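PDB 3WQC: D-threo-3-hydroxyaspartate dehydratase from Delftia, which uses pyridoxal 5'-phosphate to deaminate D-threo-3-hydroxyaspartate to oxaloacetate and ammonia, and also dehydrates L-threo- and L-erythro-3-hydroxyaspartate and D-serine. Local coordinates for residues T54-V60 and W384-H388; I128-R133 and D171-R175; R203-V207 and R236-V240. All coordinates share one frame; numbering follows the deposited sequence. Where two conformers were deposited one is given.

In the fold
Interaction 1 is the most central of the three: partly buried, it joins the cofactor-binding barrel to the last strand of the C-terminal domain, lies close to the pyridoxal phosphate, and mixes backbone and side-chain hydrogen bonds, waters and a proline–tryptophan contact. Interactions 2 and 3 stay within the alanine racemase-like barrel, away from the cofactor and metal sites. Each sets a helix against the loop that runs from another helix into a strand, with an arginine on the helix bonding a loop carbonyl. Interaction 2, far from the chain's centre, is nevertheless buried, a methionine filling the join and the arginine at its rim; interaction 3, partly buried, adds a second arginine and a shared glutamate.

Interaction 1 of 3, residues T54-V60 and W384-H388; sequences TSKSVPV and WERLH
The carbonyl oxygen of Glu-385 is held by two donors: Ser-57 OG gives it a hydrogen bond of 2.9 Å, and a water donates to it. That water also accepts from Val-58 N, so the start of helix 58-66 is tied twice to the end of strand 381-385. Ser-57 OG reaches across because it stands anti to the backbone N (chi1 -176°). Two residues on, Leu-387 N donates to Lys-56 O at 3.1 Å, an oxygen that also takes a bond from Gln-82. Beside this join, Arg-386 bends back over residues 54-56. Its guanidinium has Lys-56 CG and Ser-55 O over one face; separately, Lys-56 CD comes 3.6 Å from Arg-386 NH1, and NH2 makes a weak bond at the edge to Thr-54 O while also bonding Tyr-372. A second water accepts from both Lys-56 NZ and Arg-386 NH1 and donates to Leu-387 O, which separates the two positive ends. At the other end Pro-59 sets its CB-CG edge on one face of the indole of Trp-384: Pro-59 CB sits 3.5 Å from the six-membered ring centroid, only 9° off the normal, a CH-pi contact. Val-60 CG2 comes to the ring edge instead, 3.7 Å from Trp-384 CE3. An alanine in place of Trp-384 would remove the indole, and Pro-59 would probably lose the surface it rests on while a gap opened beside Val-60. His-388, just beyond, stacks on His-388 of the second subunit. With the side chain of Thr-54 about 4 Å from the bound pyridoxal phosphate, this is the interdomain seam of a fold-type III enzyme, where the barrel loop just after Lys-53, the probable cofactor lysine, meets the C-terminal β-domain.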
loop_
_atom_site.group_PDB
_atom_site.type_symbol
_atom_site.label_atom_id
_atom_site.label_comp_id
_atom_site.label_asym_id
_atom_site.label_seq_id
_atom_site.Cartn_x
_atom_site.Cartn_y
_atom_site.Cartn_z
ATOM N N THR B 54 -12.054 1.437 -5.916
ATOM C CA THR B 54 -10.908 1.095 -6.782
ATOM C C THR B 54 -10.177 2.432 -7.119
ATOM O O THR B 54 -8.900 2.369 -7.155
ATOM C CB THR B 54 -11.450 0.498 -8.094
ATOM O OG1 THR B 54 -11.974 -0.806 -7.725
ATOM C CG2 THR B 54 -10.354 0.307 -9.137
ATOM N N SER B 55 -10.872 3.558 -7.402
ATOM C CA SER B 55 -10.146 4.764 -7.853
ATOM C C SER B 55 -10.188 5.851 -6.835
ATOM O O SER B 55 -9.269 6.685 -6.766
ATOM C CB SER B 55 -10.826 5.327 -9.160
ATOM O OG SER B 55 -12.081 5.980 -8.862
ATOM N N LYS B 56 -11.276 5.925 -6.033
ATOM C CA LYS B 56 -11.520 7.055 -5.109
ATOM C C LYS B 56 -11.175 8.423 -5.784
ATOM O O LYS B 56 -10.705 9.360 -5.114
ATOM C CB LYS B 56 -10.734 6.933 -3.759
ATOM C CG LYS B 56 -11.020 5.582 -3.110
ATOM C CD LYS B 56 -10.421 5.593 -1.680
ATOM C CE LYS B 56 -10.560 4.203 -1.102
ATOM N NZ LYS B 56 -10.010 4.233 0.286
ATOM N N SER B 57 -11.631 8.564 -7.059
ATOM C CA SER B 57 -11.272 9.747 -7.801
ATOM C C SER B 57 -12.542 10.347 -8.420
ATOM O O SER B 57 -13.231 9.661 -9.143
ATOM C CB SER B 57 -10.228 9.371 -8.854
ATOM O OG SER B 57 -9.801 10.595 -9.541
ATOM N N VAL B 58 -12.790 11.623 -8.137
ATOM C CA VAL B 58 -14.007 12.324 -8.615
ATOM C C VAL B 58 -14.156 12.234 -10.143
ATOM O O VAL B 58 -15.228 11.831 -10.645
ATOM C CB VAL B 58 -14.081 13.743 -8.063
ATOM C CG1 VAL B 58 -15.139 14.586 -8.749
ATOM C CG2 VAL B 58 -14.340 13.666 -6.554
ATOM N N PRO B 59 -13.094 12.541 -10.913
ATOM C CA PRO B 59 -13.286 12.499 -12.384
ATOM C C PRO B 59 -13.512 11.100 -12.929
ATOM O O PRO B 59 -14.159 10.927 -13.960
ATOM C CB PRO B 59 -11.969 13.088 -12.990
ATOM C CG PRO B 59 -10.982 13.125 -11.850
ATOM C CD PRO B 59 -11.795 13.188 -10.549
ATOM N N VAL B 60 -12.997 10.079 -12.232
ATOM C CA VAL B 60 -13.247 8.699 -12.711
ATOM C C VAL B 60 -14.715 8.358 -12.438
ATOM O O VAL B 60 -15.440 7.893 -13.386
ATOM C CB VAL B 60 -12.382 7.658 -12.007
ATOM C CG1 VAL B 60 -12.746 6.194 -12.400
ATOM C CG2 VAL B 60 -10.876 7.930 -12.315
ATOM N N TRP B 384 -5.261 13.723 -11.737
ATOM C CA TRP B 384 -6.573 13.415 -11.157
ATOM C C TRP B 384 -6.365 12.931 -9.757
ATOM O O TRP B 384 -5.906 11.792 -9.535
ATOM C CB TRP B 384 -7.270 12.346 -11.960
ATOM C CG TRP B 384 -7.841 12.837 -13.273
ATOM C CD1 TRP B 384 -7.671 14.098 -13.888
ATOM C CD2 TRP B 384 -8.747 12.084 -14.128
ATOM N NE1 TRP B 384 -8.411 14.193 -15.048
ATOM C CE2 TRP B 384 -9.088 12.976 -15.258
ATOM C CE3 TRP B 384 -9.323 10.772 -14.057
ATOM C CZ2 TRP B 384 -9.994 12.592 -16.251
ATOM C CZ3 TRP B 384 -10.207 10.373 -15.100
ATOM C CH2 TRP B 384 -10.512 11.289 -16.186
ATOM N N GLU B 385 -6.644 13.794 -8.767
ATOM C CA GLU B 385 -6.411 13.437 -7.355
ATOM C C GLU B 385 -7.292 12.249 -6.944
ATOM O O GLU B 385 -8.397 12.051 -7.503
ATOM C CB GLU B 385 -6.735 14.649 -6.485
ATOM C CG GLU B 385 -5.668 15.760 -6.653
ATOM C CD GLU B 385 -5.874 16.865 -5.652
ATOM O OE1 GLU B 385 -6.758 16.740 -4.759
ATOM O OE2 GLU B 385 -5.136 17.879 -5.760
ATOM N N ARG B 386 -6.827 11.520 -5.955
ATOM C CA ARG B 386 -7.678 10.485 -5.352
ATOM C C ARG B 386 -7.496 10.543 -3.861
ATOM O O ARG B 386 -6.532 11.145 -3.330
ATOM C CB ARG B 386 -7.367 9.087 -5.915
ATOM C CG ARG B 386 -5.937 8.655 -5.677
ATOM C CD ARG B 386 -5.870 7.101 -5.783
ATOM N NE ARG B 386 -6.433 6.543 -4.551
ATOM C CZ ARG B 386 -6.924 5.285 -4.464
ATOM N NH1 ARG B 386 -7.280 4.768 -3.273
ATOM N NH2 ARG B 386 -7.139 4.526 -5.570
ATOM N N LEU B 387 -8.389 9.868 -3.120
ATOM C CA LEU B 387 -8.404 9.969 -1.639
ATOM C C LEU B 387 -7.464 8.912 -1.016
ATOM O O LEU B 387 -7.386 7.760 -1.488
ATOM C CB LEU B 387 -9.831 9.618 -1.224
ATOM C CG LEU B 387 -10.178 9.889 0.209
ATOM C CD1 LEU B 387 -10.017 11.411 0.369
ATOM C CD2 LEU B 387 -11.708 9.553 0.237
ATOM N N HIS B 388 -6.802 9.348 0.053
ATOM C CA HIS B 388 -5.964 8.467 0.887
ATOM C C HIS B 388 -6.452 8.550 2.320
ATOM O O HIS B 388 -6.717 9.625 2.840
ATOM C CB HIS B 388 -4.497 9.028 0.794
ATOM C CG HIS B 388 -3.502 8.185 1.483
ATOM N ND1 HIS B 388 -2.580 8.724 2.359
ATOM C CD2 HIS B 388 -3.223 6.830 1.359
ATOM C CE1 HIS B 388 -1.706 7.699 2.739
ATOM N NE2 HIS B 388 -2.110 6.537 2.112
HETATM O O HOH W 1 -7.281 4.901 -0.314
HETATM O O HOH W 2 -10.807 13.275 -6.857
#

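Interaction 2 of 3, residues I128-R133 and D171-R175; sequences IAAFGR and DGGMR
Arg-133 turns the edge of its guanidinium to Gly-172, while one face of the group lies back on its own helix, over Ala-129 O and Ala-130 CA. The edge carries the polar link of the contact: Arg-133 NH1 donates to Gly-172 O at 3.3 Å. The bond is fairly straight at 155°, the oxygen is almost in the guanidinium plane, and the N-H meets a lone pair in the carbonyl plane, well off the C=O direction at 106°. A bend at chi3 (-58°) folds the arginine chain so that its CG and CD also run past the same oxygen.

Next to this bond Met-174 packs on the helix. Its CG is 3.7 Å from Ala-129 CA, SD lies against the Ile-128 side chain and carbonyl, and CE ends 3.8 Å from Gly-132 CA. Bends at chi2 and chi3 carry SD and CE along the helix, over Ala-129 and on to Gly-132. Two glycines let the parts come this close. A side chain on Gly-132 would run into Met-174 CE, and one on Gly-172 would strike Ala-129 CB. Gly-173, with a positive phi, closes helix 159-171 in a Schellman motif, and the chain turns there, with Met-174 next, its side chain directed toward helix 122-135. Phe-139, in the loop before strand 140-146, also touches Met-174 and Ile-128.

In chemical terms the join is mostly apolar, small residues against a flexible sulfur side chain, with one polar clasp at its rim. Because that clasp takes a carbonyl at the C-terminal end of helix 159-171, the local dipole is likely to favour the positive charge of Arg-133.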
loop_
_atom_site.group_PDB
_atom_site.type_symbol
_atom_site.label_atom_id
_atom_site.label_comp_id
_atom_site.label_asym_id
_atom_site.label_seq_id
_atom_site.Cartn_x
_atom_site.Cartn_y
_atom_site.Cartn_z
ATOM N N ILE B 128 -28.254 1.099 15.496
ATOM C CA ILE B 128 -28.740 2.097 14.523
ATOM C C ILE B 128 -30.144 2.580 14.925
ATOM O O ILE B 128 -30.383 3.806 14.921
ATOM C CB ILE B 128 -28.737 1.566 13.102
ATOM C CG1 ILE B 128 -27.299 1.209 12.633
ATOM C CG2 ILE B 128 -29.345 2.624 12.139
ATOM C CD1 ILE B 128 -27.191 0.647 11.212
ATOM N N ALA B 129 -31.060 1.650 15.229
ATOM C CA ALA B 129 -32.444 2.077 15.493
ATOM C C ALA B 129 -32.449 2.916 16.774
ATOM O O ALA B 129 -33.205 3.897 16.826
ATOM C CB ALA B 129 -33.275 0.802 15.648
ATOM N N ALA B 130 -31.688 2.566 17.810
ATOM C CA ALA B 130 -31.736 3.382 19.049
ATOM C C ALA B 130 -31.175 4.778 18.778
ATOM O O ALA B 130 -31.751 5.790 19.238
ATOM C CB ALA B 130 -30.951 2.699 20.122
ATOM N N PHE B 131 -30.084 4.875 17.974
ATOM C CA PHE B 131 -29.574 6.197 17.719
ATOM C C PHE B 131 -30.490 7.025 16.847
ATOM O O PHE B 131 -30.681 8.243 17.048
ATOM C CB PHE B 131 -28.162 6.002 17.053
ATOM C CG PHE B 131 -27.442 7.324 16.834
ATOM C CD1 PHE B 131 -26.901 8.005 17.942
ATOM C CD2 PHE B 131 -27.252 7.840 15.537
ATOM C CE1 PHE B 131 -26.174 9.207 17.765
ATOM C CE2 PHE B 131 -26.517 9.062 15.392
ATOM C CZ PHE B 131 -25.963 9.690 16.479
ATOM N N GLY B 132 -31.085 6.362 15.842
ATOM C CA GLY B 132 -32.047 7.028 14.956
ATOM C C GLY B 132 -33.222 7.548 15.778
ATOM O O GLY B 132 -33.720 8.658 15.536
ATOM N N ARG B 133 -33.781 6.736 16.701
ATOM C CA ARG B 133 -34.886 7.242 17.516
ATOM C C ARG B 133 -34.401 8.455 18.349
ATOM O O ARG B 133 -35.122 9.472 18.474
ATOM C CB ARG B 133 -35.353 6.102 18.439
ATOM C CG ARG B 133 -36.155 5.108 17.609
ATOM C CD ARG B 133 -36.964 4.125 18.500
ATOM N NE ARG B 133 -36.068 3.406 19.388
ATOM C CZ ARG B 133 -35.454 2.256 19.088
ATOM N NH1 ARG B 133 -35.653 1.723 17.853
ATOM N NH2 ARG B 133 -34.644 1.661 20.017
ATOM N N ASP B 171 -39.468 -2.208 12.987
ATOM C CA ASP B 171 -40.259 -1.900 14.176
ATOM C C ASP B 171 -39.597 -0.708 14.874
ATOM O O ASP B 171 -40.282 0.057 15.585
ATOM C CB ASP B 171 -40.233 -3.035 15.174
ATOM C CG ASP B 171 -40.936 -4.261 14.687
ATOM O OD1 ASP B 171 -41.756 -4.227 13.756
ATOM O OD2 ASP B 171 -40.656 -5.366 15.311
ATOM N N GLY B 172 -38.260 -0.557 14.686
ATOM C CA GLY B 172 -37.493 0.491 15.314
ATOM C C GLY B 172 -37.639 1.820 14.616
ATOM O O GLY B 172 -37.006 2.793 15.081
ATOM N N GLY B 173 -38.376 1.896 13.508
ATOM C CA GLY B 173 -38.600 3.144 12.775
ATOM C C GLY B 173 -37.562 3.518 11.764
ATOM O O GLY B 173 -37.585 4.614 11.172
ATOM N N MET B 174 -36.683 2.557 11.482
ATOM C CA MET B 174 -35.734 2.791 10.383
ATOM C C MET B 174 -36.302 2.315 9.061
ATOM O O MET B 174 -37.380 1.656 9.013
ATOM C CB MET B 174 -34.442 2.004 10.673
ATOM C CG MET B 174 -33.820 2.299 12.079
ATOM S SD MET B 174 -33.385 4.105 12.281
ATOM C CE MET B 174 -34.649 4.707 13.443
ATOM N N ARG B 175 -35.633 2.669 7.952
ATOM C CA ARG B 175 -36.125 2.288 6.632
ATOM C C ARG B 175 -35.333 1.062 6.222
ATOM O O ARG B 175 -34.117 1.182 5.891
ATOM C CB ARG B 175 -35.884 3.433 5.612
ATOM C CG ARG B 175 -36.192 3.046 4.147
ATOM C CD ARG B 175 -36.027 4.243 3.157
ATOM N NE ARG B 175 -37.002 5.262 3.445
ATOM C CZ ARG B 175 -37.410 6.148 2.562
ATOM N NH1 ARG B 175 -38.345 7.010 2.890
ATOM N NH2 ARG B 175 -36.850 6.183 1.363
#

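Interaction 3 of 3, residues R203-V207 and R236-V240; sequences RAGCV and RLDGV
Arg-203 leaves its helix with CG anti to the backbone N (chi1 -176°), then bends at chi3, which carries its chain across the 236-240 loop. Its CD comes 3.4 Å from Arg-236 O, and NH1 donates to Asp-238 O at 2.9 Å. The acceptor lies close to the guanidinium plane, though the donor is tilted 32° from the carbonyl plane. In the given conformer of Arg-236, one of two, the guanidinium has Arg-203 NH2 over one face, the two planes 43° apart. Glu-200 forms a salt bridge with Arg-203 and, in the conformer given, with Arg-236, which probably offsets their like charges. Apolar contacts flank these charges: Arg-203 CG is 3.6 Å from Val-240 CG2, and Val-207 CG2 touches Gly-239 C at 3.7 Å. The loop makes a type II turn from Leu-237 to Val-240. Gly-239 has a positive phi, and a side chain there would collide with Val-207 and also jam against the preceding carbonyl oxygen. Asp-238 N is buried here and finds no partner. The contact thus presses helix 192-215 onto the loop between helix 228-233 and strand 242-243, with Val-207 resting also on Val-223 and Val-240 on Val-225, both in strand 222-225 of the barrel.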
loop_
_atom_site.group_PDB
_atom_site.type_symbol
_atom_site.label_atom_id
_atom_site.label_comp_id
_atom_site.label_asym_id
_atom_site.label_seq_id
_atom_site.Cartn_x
_atom_site.Cartn_y
_atom_site.Cartn_z
ATOM N N ARG B 203 -26.986 -14.400 -7.242
ATOM C CA ARG B 203 -28.306 -13.845 -7.560
ATOM C C ARG B 203 -29.334 -14.593 -6.746
ATOM O O ARG B 203 -30.213 -13.980 -6.104
ATOM C CB ARG B 203 -28.638 -14.013 -9.090
ATOM C CG ARG B 203 -29.937 -13.384 -9.529
ATOM C CD ARG B 203 -30.490 -14.087 -10.771
ATOM N NE ARG B 203 -30.894 -15.512 -10.474
ATOM C CZ ARG B 203 -31.996 -15.863 -9.762
ATOM N NH1 ARG B 203 -32.938 -14.973 -9.407
ATOM N NH2 ARG B 203 -32.183 -17.179 -9.535
ATOM N N ALA B 204 -29.311 -15.923 -6.848
ATOM C CA ALA B 204 -30.380 -16.763 -6.194
ATOM C C ALA B 204 -30.400 -16.559 -4.691
ATOM O O ALA B 204 -31.481 -16.420 -4.082
ATOM C CB ALA B 204 -30.166 -18.255 -6.517
ATOM N N GLY B 205 -29.222 -16.454 -4.064
ATOM C CA GLY B 205 -29.180 -16.311 -2.610
ATOM C C GLY B 205 -29.648 -14.911 -2.192
ATOM O O GLY B 205 -30.376 -14.801 -1.188
ATOM N N CYS B 206 -29.274 -13.840 -2.924
ATOM C CA CYS B 206 -29.722 -12.507 -2.492
ATOM C C CYS B 206 -31.240 -12.412 -2.655
ATOM O O CYS B 206 -31.923 -11.825 -1.834
ATOM C CB CYS B 206 -28.936 -11.469 -3.295
ATOM S SG CYS B 206 -28.857 -9.933 -2.356
ATOM N N VAL B 207 -31.749 -12.890 -3.826
ATOM C CA VAL B 207 -33.190 -12.828 -4.057
ATOM C C VAL B 207 -33.917 -13.731 -3.033
ATOM O O VAL B 207 -34.972 -13.281 -2.531
ATOM C CB VAL B 207 -33.446 -13.266 -5.531
ATOM C CG1 VAL B 207 -34.970 -13.440 -5.734
ATOM C CG2 VAL B 207 -32.944 -12.174 -6.511
ATOM N N ARG B 236 -28.388 -14.362 -16.196
ATOM C CA ARG B 236 -29.681 -13.703 -15.923
ATOM C C ARG B 236 -29.597 -13.005 -14.570
ATOM O O ARG B 236 -28.805 -13.423 -13.705
ATOM C CB ARG B 236 -30.841 -14.732 -15.885
ATOM C CG ARG B 236 -30.671 -15.722 -14.724
ATOM C CD ARG B 236 -31.859 -16.645 -14.544
ATOM N NE ARG B 236 -31.636 -17.709 -13.583
ATOM C CZ ARG B 236 -32.659 -18.376 -13.052
ATOM N NH1 ARG B 236 -33.867 -18.024 -13.407
ATOM N NH2 ARG B 236 -32.504 -19.412 -12.254
ATOM N N LEU B 237 -30.378 -11.954 -14.397
ATOM C CA LEU B 237 -30.404 -11.230 -13.134
ATOM C C LEU B 237 -31.807 -11.015 -12.603
ATOM O O LEU B 237 -32.102 -9.958 -12.021
ATOM C CB LEU B 237 -29.601 -9.887 -13.172
ATOM C CG LEU B 237 -28.076 -10.102 -13.294
ATOM C CD1 LEU B 237 -27.299 -8.784 -13.628
ATOM C CD2 LEU B 237 -27.453 -10.788 -12.048
ATOM N N ASP B 238 -32.700 -11.986 -12.896
ATOM C CA ASP B 238 -34.088 -11.840 -12.451
ATOM C C ASP B 238 -34.146 -11.541 -10.922
ATOM O O ASP B 238 -33.421 -12.228 -10.133
ATOM C CB ASP B 238 -34.861 -13.094 -12.762
ATOM C CG ASP B 238 -34.826 -13.399 -14.188
ATOM O OD1 ASP B 238 -33.844 -13.981 -14.661
ATOM O OD2 ASP B 238 -35.863 -13.109 -14.847
ATOM N N GLY B 239 -34.942 -10.547 -10.501
ATOM C CA GLY B 239 -35.066 -10.292 -9.094
ATOM C C GLY B 239 -34.057 -9.312 -8.555
ATOM O O GLY B 239 -34.228 -8.775 -7.442
ATOM N N VAL B 240 -33.044 -8.981 -9.362
ATOM C CA VAL B 240 -31.982 -8.067 -8.901
ATOM C C VAL B 240 -32.279 -6.649 -9.360
ATOM O O VAL B 240 -32.704 -6.461 -10.583
ATOM C CB VAL B 240 -30.596 -8.513 -9.491
ATOM C CG1 VAL B 240 -29.458 -7.468 -9.267
ATOM C CG2 VAL B 240 -30.246 -9.871 -8.910
#